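Local coordinates for 3-oxoacyl-[acyl-carrier-protein] synthase 3 (PDB 4EWP), which probably catalyses the first condensation of bacterial fatty acid synthesis, joining malonyl-ACP to an acyl-CoA primer, and works as a homodimer, at residues P29-D32 with L33-P36; A122-G125 with Y126-V130; D134-R138 with S139-R143; M202-S205 with Q206-R210; E321-P324 with E325-G328. All coordinates share one frame; numbering follows the deposited sequence.

Contact 1. Residues P29-D32 with L33-P36; sequences PNED and LIGP
Asn30 O is held by the two residues that close this turn: Leu33 N donates to it at 3.0 Å, and Ile34 N adds a weak bond of 3.2 Å. Both branches of Ile34 press on the same backbone. Ile34 CG2 lies 3.2 Å from Asn30 O, while CG1, set between the backbone N and the carbonyl carbon (chi1 53°), comes within 3.3 Å of Glu31 O. This is the dense side, a short helical turn that follows strand 27-29. It is fixed to the body of the chain by the buried amide of Asn30, which bonds to Arg53, Ile50 O and Asp41. Ile34 also reaches Ile44 of helix 41-48, and Leu33 packs on Arg55 and Phe166. The other side is looser and largely exposed. There the Glu31 chain bends at chi2 to bring its carboxylate carbon CD 3.6 Å from Ile34 CD1; the methyl packs against the carboxylate, with no polar bond between them. A water bridges Asp32 and Gly35, accepting from Gly35 N at 2.9 Å and donating only weakly to Asp32 O.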
loop_
_atom_site.group_PDB
_atom_site.type_symbol
_atom_site.label_atom_id
_atom_site.label_comp_id
_atom_site.label_asym_id
_atom_site.label_seq_id
_atom_site.Cartn_x
_atom_site.Cartn_y
_atom_site.Cartn_z
ATOM N N PRO A 29 -4.323 8.213 -30.424
ATOM C CA PRO A 29 -3.234 7.908 -31.360
ATOM C C PRO A 29 -2.033 8.830 -31.167
ATOM O O PRO A 29 -2.161 9.933 -30.626
ATOM C CB PRO A 29 -3.870 8.169 -32.725
ATOM C CG PRO A 29 -4.860 9.245 -32.458
ATOM C CD PRO A 29 -5.418 8.952 -31.074
ATOM N N ASN A 30 -0.875 8.378 -31.630
ATOM C CA ASN A 30 0.353 9.135 -31.458
ATOM C C ASN A 30 0.233 10.597 -31.853
ATOM O O ASN A 30 0.836 11.466 -31.232
ATOM C CB ASN A 30 1.494 8.466 -32.224
ATOM C CG ASN A 30 1.917 7.147 -31.598
ATOM O OD1 ASN A 30 1.582 6.856 -30.438
ATOM N ND2 ASN A 30 2.659 6.344 -32.353
ATOM N N GLU A 31 -0.560 10.864 -32.882
ATOM C CA GLU A 31 -0.593 12.179 -33.520
ATOM C C GLU A 31 -1.117 13.271 -32.586
ATOM O O GLU A 31 -0.772 14.446 -32.730
ATOM C CB GLU A 31 -1.439 12.121 -34.797
ATOM C CG GLU A 31 -1.220 13.290 -35.755
ATOM C CD GLU A 31 -0.079 13.064 -36.753
ATOM O OE1 GLU A 31 0.511 11.958 -36.768
ATOM O OE2 GLU A 31 0.216 14.001 -37.530
ATOM N N ASP A 32 -1.951 12.876 -31.631
ATOM C CA ASP A 32 -2.554 13.822 -30.700
ATOM C C ASP A 32 -1.525 14.324 -29.694
ATOM O O ASP A 32 -1.686 15.396 -29.109
ATOM C CB ASP A 32 -3.729 13.174 -29.957
ATOM C CG ASP A 32 -4.898 12.833 -30.880
ATOM O OD1 ASP A 32 -4.764 12.983 -32.117
ATOM O OD2 ASP A 32 -5.956 12.402 -30.367
ATOM N N LEU A 33 -0.461 13.551 -29.504
ATOM C CA LEU A 33 0.515 13.841 -28.457
ATOM C C LEU A 33 1.830 14.434 -28.966
ATOM O O LEU A 33 2.580 15.041 -28.197
ATOM C CB LEU A 33 0.823 12.569 -27.669
ATOM C CG LEU A 33 -0.380 11.890 -27.031
ATOM C CD1 LEU A 33 0.049 10.669 -26.203
ATOM C CD2 LEU A 33 -1.130 12.896 -26.175
ATOM N N ILE A 34 2.114 14.252 -30.252
ATOM C CA ILE A 34 3.440 14.563 -30.779
ATOM C C ILE A 34 3.815 16.047 -30.767
ATOM O O ILE A 34 4.999 16.384 -30.799
ATOM C CB ILE A 34 3.609 14.021 -32.202
ATOM C CG1 ILE A 34 2.462 14.514 -33.087
ATOM C CG2 ILE A 34 3.677 12.505 -32.169
ATOM C CD1 ILE A 34 2.620 14.144 -34.553
ATOM N N GLY A 35 2.813 16.921 -30.722
ATOM C CA GLY A 35 3.040 18.362 -30.786
ATOM C C GLY A 35 3.919 18.937 -29.685
ATOM O O GLY A 35 5.006 19.429 -29.960
ATOM N N PRO A 36 3.452 18.877 -28.429
ATOM C CA PRO A 36 4.165 19.440 -27.272
ATOM C C PRO A 36 5.521 18.776 -26.970
ATOM O O PRO A 36 6.334 19.369 -26.256
ATOM C CB PRO A 36 3.198 19.187 -26.111
ATOM C CG PRO A 36 1.860 18.981 -26.753
ATOM C CD PRO A 36 2.154 18.299 -28.045
HETATM O O HOH W 1 -0.063 17.322 -30.653
#

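Contact 2. Residues A122-G125 with Y126-V130; sequences ACAG and YCYGV
Ala124 and Tyr128 meet twice across the first turn of helix 125-138. Tyr128 N donates to Ala124 O at 2.9 Å, and the methyl CB of Ala124 lies 4.0 Å from Tyr128 CD1. The same carbonyl oxygen, Ala124 O, sits obliquely to the tyrosine ring, 3.5 Å from Tyr128 CD1. Gly125, the residue most enclosed here, carries the next bond of the helix: its O accepts from Gly129 N at 2.8 Å. Gly125 N is itself held from the preceding turn by Ala122 O at 2.9 Å. In this thiolase-fold enzyme, the turn delivers Cys123, the predicted active-site cysteine, to the start of the buried helix, beside His275 and Ser308. A water bridges the turn, donating to Cys123 O at 2.7 Å and accepting from Cys127 N; it also lies in the plane of the Tyr126 ring, at its edge. Tyr126 CG is anti to the backbone N (chi1 157°), which places one ring face under Val130 CG2, 3.6 Å above the plane and offset toward the rim. The Tyr126 OH bonds to Gln333, and the side chain packs on helix 311-322. Tyr128 OH instead bonds to Gly191 O and to Ala116 N of the second subunit, its ring edge-to-face with Trp190.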
loop_
_atom_site.group_PDB
_atom_site.type_symbol
_atom_site.label_atom_id
_atom_site.label_comp_id
_atom_site.label_asym_id
_atom_site.label_seq_id
_atom_site.Cartn_x
_atom_site.Cartn_y
_atom_site.Cartn_z
ATOM N N ALA A 122 4.408 0.459 -7.650
ATOM C CA ALA A 122 4.570 0.925 -9.017
ATOM C C ALA A 122 4.103 -0.123 -10.020
ATOM O O ALA A 122 3.088 -0.806 -9.793
ATOM C CB ALA A 122 6.038 1.296 -9.268
ATOM N N CYS A 123 4.855 -0.261 -11.118
ATOM C CA CYS A 123 4.496 -1.183 -12.198
ATOM C C CYS A 123 4.663 -2.639 -11.775
ATOM O O CYS A 123 4.168 -3.536 -12.451
ATOM C CB CYS A 123 5.319 -0.913 -13.474
ATOM S SG CYS A 123 5.281 0.809 -14.037
ATOM N N ALA A 124 5.365 -2.887 -10.670
ATOM C CA ALA A 124 5.471 -4.256 -10.175
ATOM C C ALA A 124 4.282 -4.567 -9.270
ATOM O O ALA A 124 4.183 -5.661 -8.719
ATOM C CB ALA A 124 6.789 -4.482 -9.434
ATOM N N GLY A 125 3.375 -3.602 -9.139
ATOM C CA GLY A 125 2.298 -3.670 -8.159
ATOM C C GLY A 125 1.375 -4.878 -8.256
ATOM O O GLY A 125 0.945 -5.433 -7.234
ATOM N N TYR A 126 1.039 -5.289 -9.471
ATOM C CA TYR A 126 0.197 -6.466 -9.625
ATOM C C TYR A 126 0.929 -7.735 -9.188
ATOM O O TYR A 126 0.354 -8.570 -8.498
ATOM C CB TYR A 126 -0.307 -6.585 -11.051
ATOM C CG TYR A 126 -0.714 -7.982 -11.447
ATOM C CD1 TYR A 126 0.188 -8.826 -12.068
ATOM C CD2 TYR A 126 -2.000 -8.444 -11.214
ATOM C CE1 TYR A 126 -0.166 -10.095 -12.449
ATOM C CE2 TYR A 126 -2.374 -9.713 -11.592
ATOM C CZ TYR A 126 -1.448 -10.533 -12.221
ATOM O OH TYR A 126 -1.784 -11.810 -12.596
ATOM N N CYS A 127 2.201 -7.873 -9.559
ATOM C CA CYS A 127 2.989 -9.040 -9.130
ATOM C C CYS A 127 3.241 -9.058 -7.615
ATOM O O CYS A 127 3.326 -10.132 -7.015
ATOM C CB CYS A 127 4.311 -9.142 -9.903
ATOM S SG CYS A 127 4.092 -9.729 -11.615
ATOM N N TYR A 128 3.367 -7.876 -7.007
ATOM C CA TYR A 128 3.452 -7.758 -5.544
ATOM C C TYR A 128 2.106 -8.186 -4.961
ATOM O O TYR A 128 2.052 -8.890 -3.962
ATOM C CB TYR A 128 3.780 -6.310 -5.101
ATOM C CG TYR A 128 5.248 -6.025 -4.839
ATOM C CD1 TYR A 128 6.201 -6.122 -5.864
ATOM C CD2 TYR A 128 5.686 -5.637 -3.571
ATOM C CE1 TYR A 128 7.561 -5.856 -5.626
ATOM C CE2 TYR A 128 7.039 -5.377 -3.317
ATOM C CZ TYR A 128 7.969 -5.481 -4.341
ATOM O OH TYR A 128 9.299 -5.218 -4.083
ATOM N N GLY A 129 1.018 -7.757 -5.602
ATOM C CA GLY A 129 -0.319 -8.138 -5.176
ATOM C C GLY A 129 -0.489 -9.649 -5.200
ATOM O O GLY A 129 -1.052 -10.238 -4.287
ATOM N N VAL A 130 0.020 -10.289 -6.248
ATOM C CA VAL A 130 -0.139 -11.729 -6.386
ATOM C C VAL A 130 0.685 -12.452 -5.321
ATOM O O VAL A 130 0.218 -13.421 -4.739
ATOM C CB VAL A 130 0.211 -12.204 -7.819
ATOM C CG1 VAL A 130 0.347 -13.727 -7.885
ATOM C CG2 VAL A 130 -0.859 -11.702 -8.812
HETATM O O HOH W 2 2.863 -5.874 -11.930
#

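Contact 3. Residues D134-R138 with S139-R143; sequences DALVR and SGTAR
With chi1 at 61°, Ser139 OG sits between its backbone N and carbonyl carbon and folds back on the helix to donate to Ala135 O at 2.8 Å, a carbonyl that Ser139 N also reaches weakly. Leu136 CG lies anti to the carbonyl carbon (chi1 -67°), which carries CD2 obliquely across Thr141, 3.9 Å from its CG2; Leu136 CB faces the methyl of Ala142. These contacts finish helix 125-138 in a Schellman motif, in which Gly140 takes positive phi and the chain turns back. Gly140 N donates to Val137 O at 3.1 Å, and Leu136 O receives Ala142 N at 3.1 Å and, weakly, Thr141 N. The returning chain touches the last turn again, where Val137 CA approaches Ala142 O at 3.2 Å in an almost straight CA-H...O contact. A water donates to both Val137 O and Ala142 O. Within the last turn, Arg138 reaches back to Asp134 and grips it side-on: NE takes OD1 at 3.1 Å and NH2 takes OD2 at 2.9 Å, both oxygens met from above the carboxylate plane. Arg138 NH1 bonds to Ser139 O of the second subunit, and Ser139 O accepts from that subunit's Arg138 NH1. The carbonyls of Ala135, Leu136 and Val137 thus all find donors, and the salt bridge probably keeps both side chains ionised and limits the movement of the arginine at the dimer interface.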
loop_
_atom_site.group_PDB
_atom_site.type_symbol
_atom_site.label_atom_id
_atom_site.label_comp_id
_atom_site.label_asym_id
_atom_site.label_seq_id
_atom_site.Cartn_x
_atom_site.Cartn_y
_atom_site.Cartn_z
ATOM N N ASP A 134 -1.160 -14.819 -2.769
ATOM C CA ASP A 134 -0.676 -16.194 -2.651
ATOM C C ASP A 134 -0.339 -16.513 -1.188
ATOM O O ASP A 134 -0.717 -17.575 -0.651
ATOM C CB ASP A 134 0.545 -16.383 -3.565
ATOM C CG ASP A 134 1.179 -17.756 -3.429
ATOM O OD1 ASP A 134 0.473 -18.767 -3.598
ATOM O OD2 ASP A 134 2.390 -17.829 -3.156
ATOM N N ALA A 135 0.376 -15.594 -0.541
ATOM C CA ALA A 135 0.726 -15.767 0.868
ATOM C C ALA A 135 -0.526 -15.864 1.749
ATOM O O ALA A 135 -0.596 -16.712 2.638
ATOM C CB ALA A 135 1.622 -14.628 1.352
ATOM N N LEU A 136 -1.492 -14.980 1.506
ATOM C CA LEU A 136 -2.752 -14.980 2.247
ATOM C C LEU A 136 -3.500 -16.310 2.079
ATOM O O LEU A 136 -4.034 -16.842 3.033
ATOM C CB LEU A 136 -3.642 -13.800 1.806
ATOM C CG LEU A 136 -3.128 -12.390 2.154
ATOM C CD1 LEU A 136 -3.971 -11.294 1.461
ATOM C CD2 LEU A 136 -3.064 -12.152 3.657
ATOM N N VAL A 137 -3.521 -16.851 0.863
ATOM C CA VAL A 137 -4.214 -18.110 0.605
ATOM C C VAL A 137 -3.476 -19.284 1.251
ATOM O O VAL A 137 -4.082 -20.111 1.920
ATOM C CB VAL A 137 -4.387 -18.355 -0.926
ATOM C CG1 VAL A 137 -4.887 -19.756 -1.196
ATOM C CG2 VAL A 137 -5.342 -17.315 -1.544
ATOM N N ARG A 138 -2.158 -19.354 1.074
ATOM C CA ARG A 138 -1.418 -20.511 1.573
ATOM C C ARG A 138 -1.189 -20.511 3.088
ATOM O O ARG A 138 -0.802 -21.544 3.652
ATOM C CB ARG A 138 -0.113 -20.732 0.801
ATOM C CG ARG A 138 -0.344 -21.350 -0.582
ATOM C CD ARG A 138 0.962 -21.648 -1.328
ATOM N NE ARG A 138 1.779 -20.449 -1.412
ATOM C CZ ARG A 138 2.884 -20.250 -0.699
ATOM N NH1 ARG A 138 3.312 -21.209 0.118
ATOM N NH2 ARG A 138 3.564 -19.102 -0.812
ATOM N N SER A 139 -1.455 -19.380 3.749
ATOM C CA SER A 139 -1.378 -19.335 5.211
ATOM C C SER A 139 -2.754 -19.525 5.843
ATOM O O SER A 139 -2.889 -19.504 7.069
ATOM C CB SER A 139 -0.756 -18.022 5.710
ATOM O OG SER A 139 -1.532 -16.902 5.310
ATOM N N GLY A 140 -3.775 -19.692 5.003
ATOM C CA GLY A 140 -5.131 -19.906 5.476
ATOM C C GLY A 140 -5.777 -18.636 6.021
ATOM O O GLY A 140 -6.799 -18.694 6.702
ATOM N N THR A 141 -5.187 -17.485 5.719
ATOM C CA THR A 141 -5.754 -16.206 6.133
ATOM C C THR A 141 -6.960 -15.847 5.270
ATOM O O THR A 141 -7.895 -15.180 5.720
ATOM C CB THR A 141 -4.691 -15.088 6.040
ATOM O OG1 THR A 141 -3.559 -15.438 6.857
ATOM C CG2 THR A 141 -5.261 -13.741 6.501
ATOM N N ALA A 142 -6.942 -16.307 4.023
ATOM C CA ALA A 142 -7.999 -15.994 3.065
ATOM C C ALA A 142 -8.211 -17.151 2.077
ATOM O O ALA A 142 -7.259 -17.809 1.653
ATOM C CB ALA A 142 -7.669 -14.682 2.312
ATOM N N ARG A 143 -9.462 -17.403 1.717
ATOM C CA ARG A 143 -9.769 -18.429 0.726
ATOM C C ARG A 143 -9.900 -17.838 -0.689
ATOM O O ARG A 143 -9.589 -18.498 -1.675
ATOM C CB ARG A 143 -11.034 -19.187 1.125
ATOM C CG ARG A 143 -10.879 -20.025 2.398
ATOM C CD ARG A 143 -12.036 -21.006 2.566
ATOM N NE ARG A 143 -12.394 -21.632 1.289
ATOM C CZ ARG A 143 -11.727 -22.639 0.728
ATOM N NH1 ARG A 143 -10.655 -23.153 1.327
ATOM N NH2 ARG A 143 -12.133 -23.132 -0.436
HETATM O O HOH W 3 -6.828 -20.682 2.399
#

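Contact 4. Residues M202-S205 with Q206-R210; sequences MTHS and QLELR
Glu208 OE1 takes a 2.7 Å hydrogen bond from a water that in turn accepts from Ser205 N, linking the side chain of the first helical turn to the residue before it. Ser205 is the N-cap of helix 206-219. Its OG, anti to the backbone N (chi1 163°), turns to the helix and accepts from Leu207 N at 3.0 Å, the side-chain bond of an ST turn. The methylene CB of Leu207 lies 3.4 Å from Ser205 OG. Ser205 O serves the next amide, receiving Glu208 N at 3.0 Å. Over this turn the extended Glu208 chain runs back to His204, the two side chains crossing at about a right angle with ring and carboxylate planes only 12° apart. The contact is mainly with His204 CB, 3.7 Å from Glu208 OE1, while NE2 bonds to Leu232 O. The helix belongs to the dimer interface: Leu209 meets Leu209 of the second subunit, and Arg210 forms a salt bridge to Asp155 there. The helix N terminus and the donating water probably favour an ionised carboxylate; His204, its charge unknown and its ND1 4.3 Å from Glu208 OE2, would add to this only if protonated.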
loop_
_atom_site.group_PDB
_atom_site.type_symbol
_atom_site.label_atom_id
_atom_site.label_comp_id
_atom_site.label_asym_id
_atom_site.label_seq_id
_atom_site.Cartn_x
_atom_site.Cartn_y
_atom_site.Cartn_z
ATOM N N MET A 202 8.750 11.083 -9.479
ATOM C CA MET A 202 7.994 12.299 -9.764
ATOM C C MET A 202 8.973 13.460 -9.867
ATOM O O MET A 202 10.076 13.373 -9.346
ATOM C CB MET A 202 6.981 12.577 -8.661
ATOM C CG MET A 202 6.060 11.410 -8.328
ATOM S SD MET A 202 4.998 10.972 -9.726
ATOM C CE MET A 202 3.942 12.404 -9.840
ATOM N N THR A 203 8.569 14.545 -10.521
ATOM C CA THR A 203 9.424 15.723 -10.691
ATOM C C THR A 203 9.822 16.370 -9.367
ATOM O O THR A 203 10.916 16.942 -9.246
ATOM C CB THR A 203 8.754 16.802 -11.574
ATOM O OG1 THR A 203 7.389 16.968 -11.180
ATOM C CG2 THR A 203 8.803 16.397 -13.053
ATOM N N HIS A 204 8.917 16.314 -8.391
ATOM C CA HIS A 204 9.206 16.822 -7.049
ATOM C C HIS A 204 8.129 16.472 -6.034
ATOM O O HIS A 204 7.009 16.103 -6.385
ATOM C CB HIS A 204 9.425 18.339 -7.062
ATOM C CG HIS A 204 8.425 19.081 -7.893
ATOM N ND1 HIS A 204 8.731 19.602 -9.134
ATOM C CD2 HIS A 204 7.123 19.372 -7.669
ATOM C CE1 HIS A 204 7.657 20.185 -9.636
ATOM N NE2 HIS A 204 6.668 20.058 -8.768
ATOM N N SER A 205 8.498 16.600 -4.768
ATOM C CA SER A 205 7.628 16.284 -3.648
ATOM C C SER A 205 6.331 17.100 -3.624
ATOM O O SER A 205 6.299 18.284 -4.017
ATOM C CB SER A 205 8.387 16.501 -2.345
ATOM O OG SER A 205 7.494 16.573 -1.257
ATOM N N GLN A 206 5.265 16.460 -3.145
ATOM C CA GLN A 206 3.985 17.123 -2.983
ATOM C C GLN A 206 4.115 18.318 -2.036
ATOM O O GLN A 206 3.405 19.310 -2.179
ATOM C CB GLN A 206 2.927 16.141 -2.472
ATOM C CG GLN A 206 2.685 14.951 -3.396
ATOM C CD GLN A 206 1.748 13.929 -2.776
ATOM O OE1 GLN A 206 1.290 14.102 -1.644
ATOM N NE2 GLN A 206 1.448 12.859 -3.517
ATOM N N LEU A 207 5.040 18.229 -1.084
ATOM C CA LEU A 207 5.272 19.329 -0.148
ATOM C C LEU A 207 5.706 20.637 -0.822
ATOM O O LEU A 207 5.502 21.727 -0.273
ATOM C CB LEU A 207 6.286 18.927 0.927
ATOM C CG LEU A 207 5.921 17.699 1.758
ATOM C CD1 LEU A 207 6.968 17.468 2.838
ATOM C CD2 LEU A 207 4.529 17.864 2.369
ATOM N N GLU A 208 6.335 20.546 -1.986
ATOM C CA GLU A 208 6.730 21.772 -2.673
ATOM C C GLU A 208 5.454 22.445 -3.131
ATOM O O GLU A 208 5.301 23.660 -3.035
ATOM C CB GLU A 208 7.642 21.485 -3.861
ATOM C CG GLU A 208 9.027 20.956 -3.480
ATOM C CD GLU A 208 10.033 21.096 -4.618
ATOM O OE1 GLU A 208 11.104 20.445 -4.553
ATOM O OE2 GLU A 208 9.746 21.865 -5.571
ATOM N N LEU A 209 4.521 21.626 -3.592
ATOM C CA LEU A 209 3.224 22.106 -4.028
ATOM C C LEU A 209 2.482 22.702 -2.831
ATOM O O LEU A 209 1.985 23.821 -2.909
ATOM C CB LEU A 209 2.438 20.969 -4.697
ATOM C CG LEU A 209 0.988 21.190 -5.141
ATOM C CD1 LEU A 209 0.889 22.322 -6.147
ATOM C CD2 LEU A 209 0.390 19.897 -5.725
ATOM N N ARG A 210 2.434 21.970 -1.718
ATOM C CA ARG A 210 1.863 22.521 -0.488
ATOM C C ARG A 210 2.457 23.890 -0.169
ATOM O O ARG A 210 1.733 24.884 -0.019
ATOM C CB ARG A 210 2.086 21.584 0.712
ATOM C CG ARG A 210 1.603 22.176 2.054
ATOM C CD ARG A 210 2.113 21.404 3.273
ATOM N NE ARG A 210 3.543 21.653 3.503
ATOM C CZ ARG A 210 4.311 20.971 4.355
ATOM N NH1 ARG A 210 5.597 21.276 4.470
ATOM N NH2 ARG A 210 3.807 19.980 5.087
HETATM O O HOH W 4 11.062 17.800 -4.190
#

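Contact 5. Residues E321-P324 with E325-G328; sequences EENP and ELSG
Two successive bonds of 3-10 type fold the backbone here, Leu326 N donating to Asn323 O at 3.0 Å in an almost straight line (170°) and Ser327 N to Pro324 O at 3.3 Å. Glu325 covers the start of this turn. Its CG stands between the backbone N and the carbonyl carbon (chi1 70°), and a second bend at chi2 (-80°) returns the carboxylate over the chain it has just left. Glu325 OE2 arrives 3.1 Å from Asn323 CB, and its OE1 lies 3.4 Å from Pro324 N, a tertiary amide nitrogen with no hydrogen to offer. The glutamate therefore touches its neighbours through carbon and backbone atoms and makes no hydrogen bond to them, and its approach to the proline ring is oblique.

These residues form the exit from helix 311-322, where Asn323 is the first to leave helical geometry, and lead toward strand 330-337 in the C-terminal half of the thiolase fold. Leu326 is the buried member of the turn. Its side chain runs alongside that of Asn323 and points the same way, with Leu326 CG 3.4 Å from Asn323 O and CD1 3.7 Å from Asn323 CB. Beyond, it packs on Leu319 and Leu320 of helix 311-322. Ser327 stays at the surface, its CB 3.4 Å from Pro324 O, and its OG makes a weak bond to Pro350 O. Gly328, with positive phi, passes the chain on through backbone bonds to Leu349, and its O accepts from Arg348 NE.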
loop_
_atom_site.group_PDB
_atom_site.type_symbol
_atom_site.label_atom_id
_atom_site.label_comp_id
_atom_site.label_asym_id
_atom_site.label_seq_id
_atom_site.Cartn_x
_atom_site.Cartn_y
_atom_site.Cartn_z
ATOM N N GLU A 321 -8.552 -14.188 -24.486
ATOM C CA GLU A 321 -9.598 -13.980 -25.465
ATOM C C GLU A 321 -9.121 -14.424 -26.842
ATOM O O GLU A 321 -9.815 -15.168 -27.529
ATOM C CB GLU A 321 -10.062 -12.530 -25.482
ATOM C CG GLU A 321 -11.199 -12.255 -24.517
ATOM C CD GLU A 321 -11.943 -10.985 -24.863
ATOM O OE1 GLU A 321 -11.515 -10.292 -25.814
ATOM O OE2 GLU A 321 -12.952 -10.684 -24.186
ATOM N N GLU A 322 -7.921 -13.997 -27.230
ATOM C CA GLU A 322 -7.403 -14.299 -28.560
ATOM C C GLU A 322 -6.993 -15.775 -28.739
ATOM O O GLU A 322 -7.039 -16.301 -29.855
ATOM C CB GLU A 322 -6.256 -13.350 -28.915
ATOM C CG GLU A 322 -6.725 -11.930 -29.210
ATOM C CD GLU A 322 -5.582 -10.928 -29.351
ATOM O OE1 GLU A 322 -4.397 -11.334 -29.309
ATOM O OE2 GLU A 322 -5.875 -9.724 -29.503
ATOM N N ASN A 323 -6.602 -16.429 -27.644
ATOM C CA ASN A 323 -6.240 -17.853 -27.659
ATOM C C ASN A 323 -6.814 -18.616 -26.444
ATOM O O ASN A 323 -6.078 -18.947 -25.503
ATOM C CB ASN A 323 -4.710 -18.057 -27.709
ATOM C CG ASN A 323 -3.957 -16.907 -28.400
ATOM O OD1 ASN A 323 -3.863 -15.790 -27.868
ATOM N ND2 ASN A 323 -3.373 -17.196 -29.564
ATOM N N PRO A 324 -8.127 -18.905 -26.463
ATOM C CA PRO A 324 -8.795 -19.566 -25.333
ATOM C C PRO A 324 -8.117 -20.855 -24.870
ATOM O O PRO A 324 -8.268 -21.246 -23.710
ATOM C CB PRO A 324 -10.193 -19.863 -25.884
ATOM C CG PRO A 324 -10.429 -18.778 -26.872
ATOM C CD PRO A 324 -9.081 -18.571 -27.538
ATOM N N GLU A 325 -7.376 -21.502 -25.759
ATOM C CA GLU A 325 -6.749 -22.784 -25.442
ATOM C C GLU A 325 -5.557 -22.666 -24.475
ATOM O O GLU A 325 -5.038 -23.681 -23.995
ATOM C CB GLU A 325 -6.321 -23.498 -26.729
ATOM C CG GLU A 325 -5.145 -22.840 -27.454
ATOM C CD GLU A 325 -5.534 -21.618 -28.292
ATOM O OE1 GLU A 325 -6.746 -21.352 -28.461
ATOM O OE2 GLU A 325 -4.617 -20.928 -28.792
ATOM N N LEU A 326 -5.119 -21.439 -24.196
ATOM C CA LEU A 326 -4.022 -21.220 -23.252
ATOM C C LEU A 326 -4.465 -21.466 -21.805
ATOM O O LEU A 326 -3.633 -21.694 -20.922
ATOM C CB LEU A 326 -3.455 -19.806 -23.387
ATOM C CG LEU A 326 -2.809 -19.414 -24.716
ATOM C CD1 LEU A 326 -2.560 -17.913 -24.741
ATOM C CD2 LEU A 326 -1.519 -20.186 -24.966
ATOM N N SER A 327 -5.773 -21.404 -21.566
ATOM C CA SER A 327 -6.334 -21.687 -20.252
ATOM C C SER A 327 -5.819 -23.027 -19.752
ATOM O O SER A 327 -5.925 -24.022 -20.446
ATOM C CB SER A 327 -7.860 -21.706 -20.337
ATOM O OG SER A 327 -8.435 -22.445 -19.275
ATOM N N GLY A 328 -5.241 -23.051 -18.554
ATOM C CA GLY A 328 -4.645 -24.273 -18.027
ATOM C C GLY A 328 -3.156 -24.379 -18.335
ATOM O O GLY A 328 -2.473 -25.280 -17.838
#

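From the N terminus, the five contacts follow one another in series, and none nests within or crosses another. Contact 1 rounds the turn between strand 27-29 and helix 41-48. Contacts 2 and 3 bracket helix 125-138, their centres about 17 Å apart: the first leads from strand 116-120 into the helix, the second returns the chain toward strand 144-152. Contact 4 starts helix 206-219 after strand 200-202, and contact 5 joins helix 311-322 to strand 330-337. Contacts 1 and 3 lie on opposite sides of the chain's centre, about 46 Å between centres, as do contacts 4 and 5, about 44 Å apart. Contacts 2, 3 and 4 all reach the second subunit.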